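Local coordinates for hemolysin activator protein CdiB (Acinetobacter baumannii ACICU, PDB 6WIL) that probably secretes a partner CdiA toxin across the outer membrane, as a two-partner-secretion (TpsB) transporter of the Omp85 superfamily used in contact-dependent growth inhibition, at residues 3-8 with 291-296. Numbering follows the deposited sequence.
Sequences IEDVSL and YQYRQG
Ser-7 packs its CB onto one face of the Tyr-293 ring, a CH-pi contact 3.8 Å from the ring centroid and 25° off the normal. Ser-7 CB is displaced toward the hydroxyl-bearing end of the ring, as its 3.4 Å approach to Tyr-293 CZ indicates. Ser-7 OG turns to Asp-5 OD1 and donates a hydrogen bond of 2.7 Å, meeting the carboxylate from above its plane. Asp-5 OD2 also forms a salt bridge with Arg-356, so both carboxylate oxygens are engaged, which would probably favour the charged form. A type I turn spans Asp-5 to Leu-8, with Leu-8 N hydrogen-bonded to Asp-5 O just as helix 8-27 begins. In the TpsB fold, an N-terminal helix plugs the 16-stranded barrel; here the lead-in to that helix meets the interior side of strand 282-295 near its end, where Tyr-293 also touches Ser-344 of strand 329-346. Toward Gln-295 the fit is looser: Val-6 and Gln-295 are partly exposed, whereas Ser-7 and Tyr-293 are buried. The extended Gln-295 side chain (chi1 -174°) carries NE2 to Val-6 O at 3.3 Å, with a bent N-H...O angle of 143° and the donor above the carbonyl plane. Gln-295 OE1, another acceptor, is also 3.3 Å from Val-6 O, without bonding. The methyl Val-6 CG2 lies 3.8 Å from Gln-295 OE1, and Val-6 also touches Tyr-308 on the adjoining strand.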
# COMPACT_ATOMS: atom_id res chain seq x y z
N ILE A 3 -22.02 33.35 4.09
CA ILE A 3 -21.76 32.02 4.65
C ILE A 3 -20.26 31.85 4.85
O ILE A 3 -19.45 32.26 4.00
CB ILE A 3 -22.34 30.93 3.74
CG1 ILE A 3 -23.84 30.74 4.00
CG2 ILE A 3 -21.60 29.61 3.92
CD1 ILE A 3 -24.73 31.80 3.38
N GLU A 4 -19.87 31.25 5.97
CA GLU A 4 -18.46 31.11 6.29
C GLU A 4 -18.27 29.96 7.26
O GLU A 4 -18.90 29.93 8.32
CB GLU A 4 -17.92 32.41 6.89
CG GLU A 4 -16.43 32.40 7.18
CD GLU A 4 -15.84 33.79 7.14
OE1 GLU A 4 -14.71 33.98 7.62
OE2 GLU A 4 -16.53 34.69 6.62
N ASP A 5 -17.42 29.00 6.90
CA ASP A 5 -16.94 28.00 7.84
C ASP A 5 -15.58 28.49 8.33
O ASP A 5 -14.56 28.30 7.66
CB ASP A 5 -16.85 26.61 7.21
CG ASP A 5 -16.80 25.50 8.25
OD1 ASP A 5 -17.04 25.79 9.44
OD2 ASP A 5 -16.51 24.34 7.88
N VAL A 6 -15.59 29.14 9.49
CA VAL A 6 -14.37 29.65 10.09
C VAL A 6 -13.40 28.54 10.48
O VAL A 6 -12.26 28.82 10.86
CB VAL A 6 -14.71 30.50 11.33
CG1 VAL A 6 -15.85 31.47 11.02
CG2 VAL A 6 -15.07 29.61 12.50
N SER A 7 -13.83 27.28 10.38
CA SER A 7 -13.04 26.13 10.79
C SER A 7 -12.38 25.40 9.63
O SER A 7 -11.57 24.50 9.88
CB SER A 7 -13.93 25.14 11.56
OG SER A 7 -14.97 24.65 10.74
N LEU A 8 -12.70 25.76 8.38
CA LEU A 8 -12.17 25.11 7.18
C LEU A 8 -10.66 24.87 7.25
O LEU A 8 -10.20 23.81 6.83
CB LEU A 8 -12.52 25.93 5.93
CG LEU A 8 -12.11 25.32 4.58
CD1 LEU A 8 -13.15 24.33 4.08
CD2 LEU A 8 -11.85 26.41 3.55
N TYR A 291 -14.18 14.12 15.02
CA TYR A 291 -13.36 15.32 15.09
C TYR A 291 -14.15 16.44 15.74
O TYR A 291 -15.30 16.69 15.37
CB TYR A 291 -12.88 15.74 13.69
CG TYR A 291 -12.09 17.02 13.68
CD1 TYR A 291 -10.80 17.06 14.18
CD2 TYR A 291 -12.63 18.18 13.15
CE1 TYR A 291 -10.06 18.23 14.16
CE2 TYR A 291 -11.90 19.36 13.13
CZ TYR A 291 -10.62 19.38 13.64
OH TYR A 291 -9.90 20.55 13.62
N GLN A 292 -13.53 17.12 16.70
CA GLN A 292 -14.14 18.24 17.40
C GLN A 292 -13.16 19.39 17.50
O GLN A 292 -11.94 19.18 17.55
CB GLN A 292 -14.61 17.84 18.81
CG GLN A 292 -15.96 17.14 18.83
CD GLN A 292 -15.98 15.94 19.75
OE1 GLN A 292 -14.94 15.43 20.15
NE2 GLN A 292 -17.18 15.46 20.07
N TYR A 293 -13.69 20.61 17.50
CA TYR A 293 -12.86 21.79 17.60
C TYR A 293 -13.57 22.86 18.42
O TYR A 293 -14.80 22.83 18.59
CB TYR A 293 -12.50 22.35 16.22
CG TYR A 293 -13.69 22.93 15.48
CD1 TYR A 293 -14.49 22.13 14.68
CD2 TYR A 293 -14.00 24.28 15.60
CE1 TYR A 293 -15.58 22.66 14.01
CE2 TYR A 293 -15.09 24.81 14.93
CZ TYR A 293 -15.87 24.00 14.14
OH TYR A 293 -16.96 24.53 13.48
N ARG A 294 -12.78 23.79 18.94
CA ARG A 294 -13.27 25.03 19.54
C ARG A 294 -12.35 26.15 19.09
O ARG A 294 -11.13 26.00 19.11
CB ARG A 294 -13.32 24.97 21.07
CG ARG A 294 -14.33 23.98 21.64
CD ARG A 294 -14.26 23.94 23.16
NE ARG A 294 -15.14 22.91 23.73
CZ ARG A 294 -15.21 22.61 25.02
NH1 ARG A 294 -14.44 23.26 25.90
NH2 ARG A 294 -16.03 21.67 25.45
N GLN A 295 -12.94 27.28 18.68
CA GLN A 295 -12.16 28.37 18.11
C GLN A 295 -12.66 29.71 18.62
O GLN A 295 -13.87 29.95 18.69
CB GLN A 295 -12.22 28.33 16.58
CG GLN A 295 -11.32 29.33 15.91
CD GLN A 295 -11.40 29.24 14.40
OE1 GLN A 295 -11.58 30.25 13.72
NE2 GLN A 295 -11.26 28.03 13.88
N GLY A 296 -11.72 30.59 18.96
CA GLY A 296 -12.01 31.88 19.53
C GLY A 296 -11.24 32.10 20.81
O GLY A 296 -10.47 31.25 21.27